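Local coordinates for protein RmpD (Hexulose-6-phosphate synthase) (Streptococcus mutans, PDB 3EXS) that folds as a beta-alpha barrel of the orotidine 5'-phosphate decarboxylase/HUMPS family and holds ribulose-5-phosphate at the C-terminal ends of its strands, at residues L8-D13 against D32-G37; Q137-Q142 against S172-L177. All coordinates share one frame; numbering follows the deposited sequence.

In the fold
Both contacts join neighbouring strands of one closed parallel barrel of eight strands: contact 1 pairs the first with the second, contact 2 the sixth with the seventh. Their centres lie 12 Å apart and their nearest atoms about 5 Å, without touching. The ribulose-5-phosphate bridges them at the C-terminal ends of the strands. Asp13 and Ala11 of contact 1 approach its sugar part, while in contact 2 Thr174 takes a weak bond from the hydroxyl O14 and Gly176 N bonds the phosphate. Lys66, Tyr119, Gly196 and Arg197 add further hydrogen bonds to the ligand. Strand 192-195, the eighth, lies between strands 170-174 and 7-12 and closes the barrel.

Contact 1 (L8-D13 against D32-G37); sequences LQVALD and DVIEAG. With 5RP (ribulose-5-phosphate), chain E.
Gln9 lays its side chain obliquely over Val33, its OE1 reaching CG1 of Val33 at 3.4 Å, and carries its amide on toward Glu35. With CG anti to the backbone N (chi1 168°) and the chain extended beyond it, the amide is carried across Val33 to the carboxylate of Glu35. There Gln9 NE2 donates to Glu35 OE1 at 2.6 Å, a short bond bent to 139° at the hydrogen. The oxygen lies in the amide plane, yet it is met from above the carboxylate plane, the two planes standing 76° apart. The methyl of Ala11 lies against the same oxygen. This face, which also bears Val33, looks into the barrel and packs against Ile194 and Val62 of the flanking strands.

On the other face Leu12 CD1 rests on Ile34 CG2 at 3.8 Å, and helix 17-27 packs on Leu12 and Val10, as expected for the right-handed beta-alpha-beta unit these strands form. The backbones run parallel, joined by Val10 N to Val33 O, Glu35 N to Val10 O and Leu12 N to Glu35 O. At the start of the pair Leu8 O takes two donors, the amides of Asp32 and Val33; Leu8 N in turn donates a nearly straight bond of 2.7 Å to Asp32 OD2, which uses its anti lone pair. At the far end Gly37, the N-cap of the next helix, gives its N to Leu12 O, and Asp13 OD1 lies 3.4 Å from Gly37 CA. Asp13 OD2 approaches ribulose-5-phosphate O4 to 2.9 Å. Inside the barrel the buried amide of Gln9 and carboxylate of Glu35 thus partner each other across the two strands through OE1, while Glu35 OE2 lies close to Asp64 OD2.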
loop_
_atom_site.group_PDB
_atom_site.type_symbol
_atom_site.label_atom_id
_atom_site.label_comp_id
_atom_site.label_asym_id
_atom_site.label_seq_id
_atom_site.Cartn_x
_atom_site.Cartn_y
_atom_site.Cartn_z
ATOM N N LEU A 8 12.900 -0.582 -20.241
ATOM C CA LEU A 8 12.888 0.673 -19.493
ATOM C C LEU A 8 11.451 1.007 -19.016
ATOM O O LEU A 8 10.487 1.017 -19.819
ATOM C CB LEU A 8 13.480 1.814 -20.311
ATOM C CG LEU A 8 13.391 3.171 -19.622
ATOM C CD1 LEU A 8 14.276 3.223 -18.379
ATOM C CD2 LEU A 8 13.716 4.303 -20.575
ATOM N N GLN A 9 11.312 1.269 -17.716
ATOM C CA GLN A 9 10.015 1.633 -17.147
ATOM C C GLN A 9 10.108 2.997 -16.479
ATOM O O GLN A 9 11.087 3.254 -15.779
ATOM C CB GLN A 9 9.588 0.558 -16.143
ATOM C CG GLN A 9 8.415 0.881 -15.236
ATOM C CD GLN A 9 8.000 -0.351 -14.455
ATOM O OE1 GLN A 9 8.221 -1.486 -14.900
ATOM N NE2 GLN A 9 7.411 -0.145 -13.274
ATOM N N VAL A 10 9.129 3.873 -16.715
ATOM C CA VAL A 10 9.028 5.118 -15.945
ATOM C C VAL A 10 7.990 4.955 -14.812
ATOM O O VAL A 10 6.883 4.424 -15.039
ATOM C CB VAL A 10 8.708 6.376 -16.808
ATOM C CG1 VAL A 10 7.346 6.276 -17.477
ATOM C CG2 VAL A 10 8.785 7.654 -15.970
ATOM N N ALA A 11 8.380 5.382 -13.603
ATOM C CA ALA A 11 7.478 5.461 -12.463
ATOM C C ALA A 11 6.856 6.863 -12.390
ATOM O O ALA A 11 7.580 7.864 -12.193
ATOM C CB ALA A 11 8.216 5.168 -11.186
ATOM N N LEU A 12 5.528 6.924 -12.543
ATOM C CA LEU A 12 4.811 8.175 -12.375
ATOM C C LEU A 12 4.411 8.284 -10.905
ATOM O O LEU A 12 3.423 7.671 -10.465
ATOM C CB LEU A 12 3.586 8.277 -13.317
ATOM C CG LEU A 12 3.807 7.989 -14.824
ATOM C CD1 LEU A 12 2.518 7.887 -15.619
ATOM C CD2 LEU A 12 4.723 8.995 -15.449
ATOM N N ASP A 13 5.195 9.070 -10.163
ATOM C CA ASP A 13 5.039 9.214 -8.698
ATOM C C ASP A 13 4.504 10.571 -8.266
ATOM O O ASP A 13 4.620 10.949 -7.094
ATOM C CB ASP A 13 6.359 8.928 -7.980
ATOM C CG ASP A 13 6.677 7.458 -7.952
ATOM O OD1 ASP A 13 5.785 6.654 -8.296
ATOM O OD2 ASP A 13 7.817 7.094 -7.597
ATOM N N ASP A 32 9.366 1.284 -22.352
ATOM C CA ASP A 32 8.682 0.025 -22.651
ATOM C C ASP A 32 7.492 -0.260 -21.739
ATOM O O ASP A 32 6.590 -1.007 -22.116
ATOM C CB ASP A 32 9.670 -1.144 -22.579
ATOM C CG ASP A 32 10.908 -0.891 -23.398
ATOM O OD1 ASP A 32 10.788 -0.891 -24.627
ATOM O OD2 ASP A 32 11.986 -0.658 -22.819
ATOM N N VAL A 33 7.522 0.315 -20.539
ATOM C CA VAL A 33 6.524 0.086 -19.524
ATOM C C VAL A 33 6.191 1.430 -18.885
ATOM O O VAL A 33 7.088 2.175 -18.548
ATOM C CB VAL A 33 7.054 -0.886 -18.417
ATOM C CG1 VAL A 33 5.934 -1.228 -17.419
ATOM C CG2 VAL A 33 7.648 -2.172 -19.004
ATOM N N ILE A 34 4.903 1.733 -18.715
ATOM C CA ILE A 34 4.474 2.906 -17.955
ATOM C C ILE A 34 3.834 2.495 -16.617
ATOM O O ILE A 34 2.911 1.680 -16.596
ATOM C CB ILE A 34 3.496 3.748 -18.764
ATOM C CG1 ILE A 34 4.222 4.437 -19.903
ATOM C CG2 ILE A 34 2.820 4.832 -17.903
ATOM C CD1 ILE A 34 3.268 4.837 -21.007
ATOM N N GLU A 35 4.320 3.066 -15.514
ATOM C CA GLU A 35 3.858 2.701 -14.170
ATOM C C GLU A 35 3.102 3.835 -13.509
ATOM O O GLU A 35 3.645 4.944 -13.365
ATOM C CB GLU A 35 5.040 2.317 -13.269
ATOM C CG GLU A 35 4.707 2.147 -11.782
ATOM C CD GLU A 35 5.905 1.741 -10.932
ATOM O OE1 GLU A 35 7.027 1.643 -11.457
ATOM O OE2 GLU A 35 5.755 1.512 -9.722
ATOM N N ALA A 36 1.866 3.560 -13.097
ATOM C CA ALA A 36 1.166 4.494 -12.238
ATOM C C ALA A 36 1.618 4.221 -10.815
ATOM O O ALA A 36 1.290 3.178 -10.235
ATOM C CB ALA A 36 -0.328 4.320 -12.358
ATOM N N GLY A 37 2.374 5.146 -10.245
ATOM C CA GLY A 37 3.002 4.891 -8.959
ATOM C C GLY A 37 2.064 5.053 -7.781
ATOM O O GLY A 37 1.100 5.855 -7.815
HETATM C C2 5RP E . 8.579 3.835 -4.456
HETATM C C3 5RP E . 9.140 4.029 -5.849
HETATM C C5 5RP E . 10.585 3.754 -6.199
HETATM O O13 5RP E . 11.569 4.262 -5.291
HETATM C C6 5RP E . 10.696 4.467 -7.526
HETATM O O14 5RP E . 10.086 3.608 -8.480
HETATM C C7 5RP E . 12.106 4.731 -7.956
HETATM O O8 5RP E . 12.022 6.046 -8.456
HETATM P P9 5RP E . 13.346 6.926 -8.318
HETATM O O12 5RP E . 14.019 6.437 -7.049
HETATM O O11 5RP E . 12.846 8.364 -8.223
HETATM O O10 5RP E . 14.086 6.534 -9.586
HETATM O O4 5RP E . 8.400 4.393 -6.764
HETATM O O1 5RP E . 8.037 2.513 -4.393
#

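Contact 2 (Q137-Q142 against S172-L177); sequences QAIYHQ and SVTGGL. With 5RP (ribulose-5-phosphate), chain E.
Thr174 CG2 sits over one face of the His141 ring, joining the sixth and seventh strands of the TIM barrel near their C-terminal ends. This CH-pi contact measures 3.7 Å from the methyl to the ring centroid, 18° off the ring normal. The two side chains lie side by side and point the same way into the barrel, while His141 NE2 is hydrogen-bonded to Glu117. Apolar contacts continue along this face: Ile139 CG1 meets Ser172 CB at 3.6 Å, and its CG2 branch crosses to the Thr174 methyl.

Four backbone bonds hold the parallel strands: Ser172 N to Ala138 O, Tyr140 N to Ser172 O, Thr174 N to Tyr140 O and Gln142 N to Thr174 O. The outer face carries Tyr140 and Val173, both against Val161 of helix 155-167, with Tyr140 OH bonded to Asp157.

At the other end of the pair a water lies between Gln137 OE1, which also bonds Gln115, and Ser172 OG.

Ligand contacts come from the seventh strand and the turn after it. A chi1 of -167° turns Thr174 OG1 to the ligand while placing CG2 over the His141 ring; OG1 takes a weak bond from ribulose-5-phosphate O14 and also bonds Ile194 O. The glycine turn contributes one bond to the phosphate: Gly176 N points almost straight (172°) at ligand O12, 2.9 Å away.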
loop_
_atom_site.group_PDB
_atom_site.type_symbol
_atom_site.label_atom_id
_atom_site.label_comp_id
_atom_site.label_asym_id
_atom_site.label_seq_id
_atom_site.Cartn_x
_atom_site.Cartn_y
_atom_site.Cartn_z
ATOM N N GLN A 137 7.612 -12.375 -10.916
ATOM C CA GLN A 137 8.294 -11.080 -10.961
ATOM C C GLN A 137 8.522 -10.481 -9.575
ATOM O O GLN A 137 7.644 -10.481 -8.732
ATOM C CB GLN A 137 7.515 -10.084 -11.795
ATOM C CG GLN A 137 7.320 -10.476 -13.235
ATOM C CD GLN A 137 7.016 -9.265 -14.079
ATOM O OE1 GLN A 137 7.712 -8.262 -13.988
ATOM N NE2 GLN A 137 5.961 -9.343 -14.891
ATOM N N ALA A 138 9.712 -9.957 -9.355
ATOM C CA ALA A 138 9.992 -9.223 -8.145
ATOM C C ALA A 138 10.646 -7.928 -8.539
ATOM O O ALA A 138 11.261 -7.831 -9.605
ATOM C CB ALA A 138 10.888 -10.013 -7.220
ATOM N N ILE A 139 10.494 -6.935 -7.678
ATOM C CA ILE A 139 11.019 -5.619 -7.910
ATOM C C ILE A 139 11.868 -5.321 -6.716
ATOM O O ILE A 139 11.371 -5.227 -5.593
ATOM C CB ILE A 139 9.903 -4.585 -8.014
ATOM C CG1 ILE A 139 9.102 -4.847 -9.276
ATOM C CG2 ILE A 139 10.478 -3.165 -8.014
ATOM C CD1 ILE A 139 7.706 -4.589 -9.109
ATOM N N TYR A 140 13.161 -5.186 -6.992
ATOM C CA TYR A 140 14.199 -4.967 -5.993
ATOM C C TYR A 140 14.616 -3.485 -5.943
ATOM O O TYR A 140 14.866 -2.850 -6.981
ATOM C CB TYR A 140 15.427 -5.871 -6.282
ATOM C CG TYR A 140 16.519 -5.701 -5.251
ATOM C CD1 TYR A 140 16.590 -6.537 -4.148
ATOM C CD2 TYR A 140 17.440 -4.657 -5.347
ATOM C CE1 TYR A 140 17.557 -6.365 -3.195
ATOM C CE2 TYR A 140 18.403 -4.470 -4.391
ATOM C CZ TYR A 140 18.460 -5.330 -3.322
ATOM O OH TYR A 140 19.421 -5.162 -2.366
ATOM N N HIS A 141 14.717 -2.966 -4.722
ATOM C CA HIS A 141 15.050 -1.567 -4.462
ATOM C C HIS A 141 16.472 -1.386 -3.921
ATOM O O HIS A 141 16.869 -2.063 -2.956
ATOM C CB HIS A 141 14.043 -0.982 -3.476
ATOM C CG HIS A 141 12.635 -0.994 -3.978
ATOM N ND1 HIS A 141 11.944 0.160 -4.282
ATOM C CD2 HIS A 141 11.792 -2.020 -4.238
ATOM C CE1 HIS A 141 10.733 -0.158 -4.701
ATOM N NE2 HIS A 141 10.618 -1.474 -4.686
ATOM N N GLN A 142 17.235 -0.488 -4.556
ATOM C CA GLN A 142 18.562 -0.072 -4.073
ATOM C C GLN A 142 18.425 0.400 -2.616
ATOM O O GLN A 142 17.446 1.089 -2.278
ATOM C CB GLN A 142 19.156 1.043 -4.981
ATOM C CG GLN A 142 20.333 0.651 -5.950
ATOM C CD GLN A 142 19.992 -0.423 -7.041
ATOM O OE1 GLN A 142 18.884 -0.981 -7.088
ATOM N NE2 GLN A 142 20.972 -0.707 -7.911
ATOM N N SER A 172 12.970 -6.780 -11.546
ATOM C CA SER A 172 13.031 -5.344 -11.871
ATOM C C SER A 172 13.910 -4.655 -10.830
ATOM O O SER A 172 13.847 -5.000 -9.660
ATOM C CB SER A 172 11.639 -4.683 -11.867
ATOM O OG SER A 172 10.800 -5.105 -12.938
ATOM N N VAL A 173 14.735 -3.697 -11.253
ATOM C CA VAL A 173 15.589 -2.963 -10.311
ATOM C C VAL A 173 15.293 -1.487 -10.351
ATOM O O VAL A 173 15.122 -0.905 -11.418
ATOM C CB VAL A 173 17.149 -3.192 -10.502
ATOM C CG1 VAL A 173 17.514 -4.679 -10.524
ATOM C CG2 VAL A 173 17.658 -2.517 -11.734
ATOM N N THR A 174 15.246 -0.872 -9.183
ATOM C CA THR A 174 14.845 0.520 -9.090
ATOM C C THR A 174 15.436 1.159 -7.838
ATOM O O THR A 174 15.940 0.438 -6.963
ATOM C CB THR A 174 13.315 0.644 -9.105
ATOM O OG1 THR A 174 12.965 2.008 -9.320
ATOM C CG2 THR A 174 12.691 0.136 -7.789
ATOM N N GLY A 175 15.378 2.492 -7.758
ATOM C CA GLY A 175 15.918 3.244 -6.617
ATOM C C GLY A 175 17.057 4.156 -7.031
ATOM O O GLY A 175 18.196 3.709 -7.191
ATOM N N GLY A 176 16.732 5.430 -7.236
ATOM C CA GLY A 176 17.705 6.450 -7.617
ATOM C C GLY A 176 18.603 6.067 -8.782
ATOM O O GLY A 176 19.796 6.378 -8.783
ATOM N N LEU A 177 18.039 5.385 -9.771
ATOM C CA LEU A 177 18.809 4.999 -10.935
ATOM C C LEU A 177 19.165 6.195 -11.814
ATOM O O LEU A 177 18.297 6.865 -12.370
ATOM C CB LEU A 177 18.076 3.941 -11.762
ATOM C CG LEU A 177 18.272 2.487 -11.349
ATOM C CD1 LEU A 177 17.239 1.603 -12.034
ATOM C CD2 LEU A 177 19.675 2.043 -11.701
HETATM C C2 5RP E . 8.579 3.835 -4.456
HETATM C C3 5RP E . 9.140 4.029 -5.849
HETATM C C5 5RP E . 10.585 3.754 -6.199
HETATM O O13 5RP E . 11.569 4.262 -5.291
HETATM C C6 5RP E . 10.696 4.467 -7.526
HETATM O O14 5RP E . 10.086 3.608 -8.480
HETATM C C7 5RP E . 12.106 4.731 -7.956
HETATM O O8 5RP E . 12.022 6.046 -8.456
HETATM P P9 5RP E . 13.346 6.926 -8.318
HETATM O O12 5RP E . 14.019 6.437 -7.049
HETATM O O11 5RP E . 12.846 8.364 -8.223
HETATM O O10 5RP E . 14.086 6.534 -9.586
HETATM O O4 5RP E . 8.400 4.393 -6.764
HETATM O O1 5RP E . 8.037 2.513 -4.393
HETATM O O HOH W 1 9.922 -7.420 -12.616
#